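Local coordinates for protein putative pyrazinamidase/nicotinamidase (Streptococcus mutans, PDB 3S2S) that probably hydrolyses nicotinamide and related amides, as a zinc-binding member of the isochorismatase family, at residues I42-Y46 with D47-D51; L204-L207 with Q208-G212. One frame throughout, in Å; residues are numbered along the deposited sequence.

Contact 1 (I42-Y46 with D47-D51); sequences IDYTY and DFVAD. With CAD (cacodylic acid), chain F.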
loop_
_atom_site.group_PDB
_atom_site.type_symbol
_atom_site.label_atom_id
_atom_site.label_comp_id
_atom_site.label_asym_id
_atom_site.label_seq_id
_atom_site.Cartn_x
_atom_site.Cartn_y
_atom_site.Cartn_z
ATOM N N ILE A 42 -20.767 2.918 -5.255
ATOM C CA ILE A 42 -20.416 2.553 -3.883
ATOM C C ILE A 42 -21.642 2.244 -3.028
ATOM O O ILE A 42 -22.436 3.132 -2.722
ATOM C CB ILE A 42 -19.597 3.664 -3.220
ATOM C CG1 ILE A 42 -18.388 4.024 -4.093
ATOM C CG2 ILE A 42 -19.146 3.263 -1.791
ATOM C CD1 ILE A 42 -17.651 5.242 -3.570
ATOM N N ASP A 43 -21.795 0.969 -2.666
ATOM C CA ASP A 43 -22.765 0.534 -1.635
ATOM C C ASP A 43 -24.205 0.928 -1.836
ATOM O O ASP A 43 -24.916 1.130 -0.850
ATOM C CB ASP A 43 -22.322 1.023 -0.245
ATOM C CG ASP A 43 -21.160 0.210 0.319
ATOM O OD1 ASP A 43 -21.099 -0.983 -0.003
ATOM O OD2 ASP A 43 -20.360 0.770 1.099
ATOM N N TYR A 44 -24.653 1.034 -3.081
ATOM C CA TYR A 44 -26.041 1.426 -3.316
ATOM C C TYR A 44 -26.969 0.218 -3.211
ATOM O O TYR A 44 -27.599 -0.218 -4.194
ATOM C CB TYR A 44 -26.203 2.183 -4.647
ATOM C CG TYR A 44 -27.467 3.002 -4.637
ATOM C CD1 TYR A 44 -27.560 4.147 -3.843
ATOM C CD2 TYR A 44 -28.576 2.608 -5.380
ATOM C CE1 TYR A 44 -28.750 4.889 -3.797
ATOM C CE2 TYR A 44 -29.767 3.349 -5.351
ATOM C CZ TYR A 44 -29.834 4.484 -4.561
ATOM O OH TYR A 44 -31.022 5.200 -4.521
ATOM N N THR A 45 -27.033 -0.341 -2.004
ATOM C CA THR A 45 -27.754 -1.590 -1.796
ATOM C C THR A 45 -28.970 -1.417 -0.888
ATOM O O THR A 45 -29.160 -0.384 -0.229
ATOM C CB THR A 45 -26.847 -2.660 -1.150
ATOM O OG1 THR A 45 -26.463 -2.219 0.159
ATOM C CG2 THR A 45 -25.590 -2.930 -2.012
ATOM N N TYR A 46 -29.795 -2.456 -0.850
ATOM C CA TYR A 46 -31.001 -2.421 -0.028
ATOM C C TYR A 46 -30.752 -2.045 1.428
ATOM O O TYR A 46 -31.473 -1.214 1.993
ATOM C CB TYR A 46 -31.754 -3.745 -0.137
ATOM C CG TYR A 46 -32.806 -3.705 -1.225
ATOM C CD1 TYR A 46 -32.446 -3.656 -2.575
ATOM C CD2 TYR A 46 -34.155 -3.715 -0.904
ATOM C CE1 TYR A 46 -33.404 -3.603 -3.575
ATOM C CE2 TYR A 46 -35.130 -3.665 -1.903
ATOM C CZ TYR A 46 -34.753 -3.617 -3.230
ATOM O OH TYR A 46 -35.732 -3.570 -4.212
ATOM N N ASP A 47 -29.738 -2.632 2.058
ATOM C CA ASP A 47 -29.499 -2.296 3.468
ATOM C C ASP A 47 -29.137 -0.837 3.727
ATOM O O ASP A 47 -29.371 -0.324 4.826
ATOM C CB ASP A 47 -28.452 -3.217 4.103
ATOM C CG ASP A 47 -29.062 -4.502 4.634
ATOM O OD1 ASP A 47 -30.293 -4.520 4.896
ATOM O OD2 ASP A 47 -28.319 -5.485 4.770
ATOM N N PHE A 48 -28.591 -0.158 2.722
ATOM C CA PHE A 48 -28.230 1.248 2.882
ATOM C C PHE A 48 -29.269 2.237 2.363
ATOM O O PHE A 48 -29.151 3.436 2.617
ATOM C CB PHE A 48 -26.894 1.537 2.200
ATOM C CG PHE A 48 -25.720 0.960 2.934
ATOM C CD1 PHE A 48 -25.404 1.400 4.209
ATOM C CD2 PHE A 48 -24.936 -0.024 2.353
ATOM C CE1 PHE A 48 -24.305 0.866 4.896
ATOM C CE2 PHE A 48 -23.839 -0.557 3.034
ATOM C CZ PHE A 48 -23.537 -0.107 4.307
ATOM N N VAL A 49 -30.264 1.739 1.639
ATOM C CA VAL A 49 -31.165 2.612 0.894
ATOM C C VAL A 49 -32.647 2.356 1.193
ATOM O O VAL A 49 -33.420 3.303 1.348
ATOM C CB VAL A 49 -30.919 2.495 -0.622
ATOM C CG1 VAL A 49 -31.790 3.504 -1.408
ATOM C CG2 VAL A 49 -29.410 2.698 -0.929
ATOM N N ALA A 50 -33.031 1.084 1.258
ATOM C CA ALA A 50 -34.449 0.715 1.324
ATOM C C ALA A 50 -35.099 1.104 2.649
ATOM O O ALA A 50 -34.436 1.247 3.674
ATOM C CB ALA A 50 -34.620 -0.780 1.053
ATOM N N ASP A 51 -36.414 1.300 2.629
ATOM C CA ASP A 51 -37.119 1.554 3.871
ATOM C C ASP A 51 -36.765 0.535 4.966
ATOM O O ASP A 51 -36.531 0.908 6.110
ATOM C CB ASP A 51 -38.636 1.564 3.634
ATOM C CG ASP A 51 -39.117 2.838 2.958
ATOM O OD1 ASP A 51 -38.386 3.854 2.985
ATOM O OD2 ASP A 51 -40.244 2.829 2.411
HETATM AS AS CAD F . -20.874 3.475 3.879
HETATM C C1 CAD F . -22.206 2.591 2.766
HETATM C C2 CAD F . -21.018 2.890 5.764
HETATM O O1 CAD F . -20.828 5.097 3.675
#

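Contact 2 (L204-L207 with Q208-G212); sequences LNHL and QNVLG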
loop_
_atom_site.group_PDB
_atom_site.type_symbol
_atom_site.label_atom_id
_atom_site.label_comp_id
_atom_site.label_asym_id
_atom_site.label_seq_id
_atom_site.Cartn_x
_atom_site.Cartn_y
_atom_site.Cartn_z
ATOM N N LEU A 204 -19.053 17.079 0.594
ATOM C CA LEU A 204 -18.895 17.727 -0.706
ATOM C C LEU A 204 -17.861 18.859 -0.649
ATOM O O LEU A 204 -17.050 19.019 -1.564
ATOM C CB LEU A 204 -20.233 18.251 -1.226
ATOM C CG LEU A 204 -21.265 17.194 -1.620
ATOM C CD1 LEU A 204 -22.574 17.908 -1.977
ATOM C CD2 LEU A 204 -20.781 16.373 -2.780
ATOM N N ASN A 205 -17.908 19.655 0.415
ATOM C CA ASN A 205 -16.940 20.732 0.579
ATOM C C ASN A 205 -15.525 20.162 0.680
ATOM O O ASN A 205 -14.599 20.691 0.088
ATOM C CB ASN A 205 -17.256 21.553 1.830
ATOM C CG ASN A 205 -18.462 22.467 1.651
ATOM O OD1 ASN A 205 -18.851 22.798 0.525
ATOM N ND2 ASN A 205 -19.050 22.894 2.770
ATOM N N HIS A 206 -15.364 19.067 1.418
ATOM C CA HIS A 206 -14.036 18.486 1.616
ATOM C C HIS A 206 -13.534 17.903 0.297
ATOM O O HIS A 206 -12.377 18.095 -0.105
ATOM C CB HIS A 206 -14.150 17.364 2.648
ATOM C CG HIS A 206 -12.838 16.794 3.073
ATOM N ND1 HIS A 206 -12.197 17.192 4.226
ATOM C CD2 HIS A 206 -12.055 15.847 2.509
ATOM C CE1 HIS A 206 -11.071 16.511 4.354
ATOM N NE2 HIS A 206 -10.968 15.679 3.332
ATOM N N LEU A 207 -14.412 17.180 -0.389
ATOM C CA LEU A 207 -14.042 16.613 -1.680
ATOM C C LEU A 207 -13.514 17.704 -2.621
ATOM O O LEU A 207 -12.441 17.556 -3.209
ATOM C CB LEU A 207 -15.232 15.887 -2.308
ATOM C CG LEU A 207 -15.639 14.610 -1.566
ATOM C CD1 LEU A 207 -17.103 14.252 -1.800
ATOM C CD2 LEU A 207 -14.757 13.511 -2.029
ATOM N N GLN A 208 -14.269 18.790 -2.767
ATOM C CA GLN A 208 -13.845 19.877 -3.652
ATOM C C GLN A 208 -12.646 20.652 -3.138
ATOM O O GLN A 208 -11.670 20.840 -3.869
ATOM C CB GLN A 208 -14.988 20.845 -3.883
ATOM C CG GLN A 208 -14.642 21.985 -4.830
ATOM C CD GLN A 208 -15.826 22.882 -5.001
ATOM O OE1 GLN A 208 -16.693 22.615 -5.822
ATOM N NE2 GLN A 208 -15.893 23.934 -4.197
ATOM N N ASN A 209 -12.720 21.144 -1.905
ATOM C CA ASN A 209 -11.715 22.121 -1.464
ATOM C C ASN A 209 -10.430 21.538 -0.886
ATOM O O ASN A 209 -9.404 22.227 -0.844
ATOM C CB ASN A 209 -12.347 23.133 -0.506
ATOM C CG ASN A 209 -13.488 23.882 -1.152
ATOM O OD1 ASN A 209 -13.424 24.222 -2.333
ATOM N ND2 ASN A 209 -14.550 24.131 -0.389
ATOM N N VAL A 210 -10.477 20.282 -0.457
ATOM C CA VAL A 210 -9.319 19.618 0.116
ATOM C C VAL A 210 -8.729 18.631 -0.889
ATOM O O VAL A 210 -7.509 18.578 -1.096
ATOM C CB VAL A 210 -9.681 18.905 1.453
ATOM C CG1 VAL A 210 -8.488 18.144 2.015
ATOM C CG2 VAL A 210 -10.189 19.922 2.478
ATOM N N LEU A 211 -9.586 17.826 -1.517
ATOM C CA LEU A 211 -9.107 16.862 -2.509
ATOM C C LEU A 211 -9.036 17.361 -3.942
ATOM O O LEU A 211 -8.528 16.661 -4.808
ATOM C CB LEU A 211 -9.944 15.574 -2.462
ATOM C CG LEU A 211 -10.117 14.945 -1.085
ATOM C CD1 LEU A 211 -10.884 13.618 -1.223
ATOM C CD2 LEU A 211 -8.802 14.712 -0.339
ATOM N N GLY A 212 -9.580 18.546 -4.204
ATOM C CA GLY A 212 -9.585 19.096 -5.546
ATOM C C GLY A 212 -10.482 18.346 -6.518
ATOM O O GLY A 212 -10.295 18.418 -7.732
#

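Contact 1 (I42-Y46 with D47-D51)
D43 and F48 cross at a slant in the cacodylate pocket, carboxylate and phenyl planes 35° apart, with CB of D43 lying 3.8 Å from CD2 of F48. A methyl group of the bound cacodylate touches both: C1 rests over the centre of the F48 ring, and OD2 of D43 is 3.1 Å from that same C1. The carboxylate is itself fixed from outside, OD1 by the backbone N of D87 and OD2 by a salt bridge to K137. T45 runs alongside F48, pointing the same way, and brings OG1 to 3.5 Å from CD2 of F48; that hydroxyl bonds to N106.

Y44 and V49 pack at about a right angle. CG2 of V49 stands over one face of the Y44 ring, 3.9 Å from its centroid, in a CH-pi contact offset toward the rim. The other methyl, CG1 of V49, anti to the backbone N (chi1 -175°), comes to 3.6 Å from OH of Y44, a hydroxyl that is hydrogen-bonded to A61 O. The backbone closes a helical turn here: F48 N bonds to T45 O, while Y46 O is gripped twice, by V49 N and A50 N.

Residues 42-51 lead from the end of strand 37-42 into the short helix 46-49. Strand 81-87 passes beside T45 and F48, helix 65-77 meets Y44, and helix 167-180 brings C170 against D43.

Contact 2 (L204-L207 with Q208-G212)
L204 opens the contact through its carbonyl, which takes the N-H of Q208 in a nearly straight bond (3.0 Å between L204 O and Q208 N, 170° at the hydrogen). N205 repeats the step one residue on, its O receiving the N-H of N209, whose CB and CG also pack against that oxygen. Outside the helical backbone, the Q208 side chain turns its amide so that NE2 gives a straight bond to OD1 of N209, 3.1 Å away; the acceptor lies in the amide plane of Q208, whereas the donor stands above the carbonyl plane of N209.

At H206 the side chains take over. With CG anti to the backbone N (chi1 -173°), the imidazole swings along the helix until V210 lies beneath one face: CB of V210 is 3.9 Å from the ring centroid and almost on the ring normal, a CH-pi contact. The nearest ring atom to CG1 of V210 is NE2, at 3.7 Å, and NE2 is hydrogen-bonded to H173 of the second subunit. The carbonyl of H206 is shared, V210 N and L211 N both donating to it.

L207 meets L211 methyl to methyl, CD2 to CD1 at 4.0 Å, the two side chains crossing at a slant. L207 O lies 3.3 Å from CB of L211, and the bond it accepts from L211 N is weak. Both leucines lean on A175 of helix 167-180, and L207 also touches I215.

The pattern is that of a helix C-terminus: the i to i+4 bonds run on to V210 N, H206 O takes a further, i to i+5, bond from L211 N, and G212, with positive phi, leaves the helical path toward strand 214-216 of the parallel sheet.

Contacts 1 and 2 illustrate how similar short-range packing occurs in different surroundings within one fold. Their centres are 24 Å apart and their nearest atoms about 9 Å, so they do not touch. Contact 1 contributes to the cacodylate pocket, and the F48 side chain comes within about 5 Å of the zinc ion held by D87, H89, E98 and H105. Contact 2 stands back from the pocket and faces a second subunit; the side chain of L207 is about 11 Å from a bound cacodylic acid. Helix 167-180 lies against both contacts. OH of Y140 of the second subunit, a position that belongs to the cacodylate pocket, hydrogen-bonds to V210 O in contact 2.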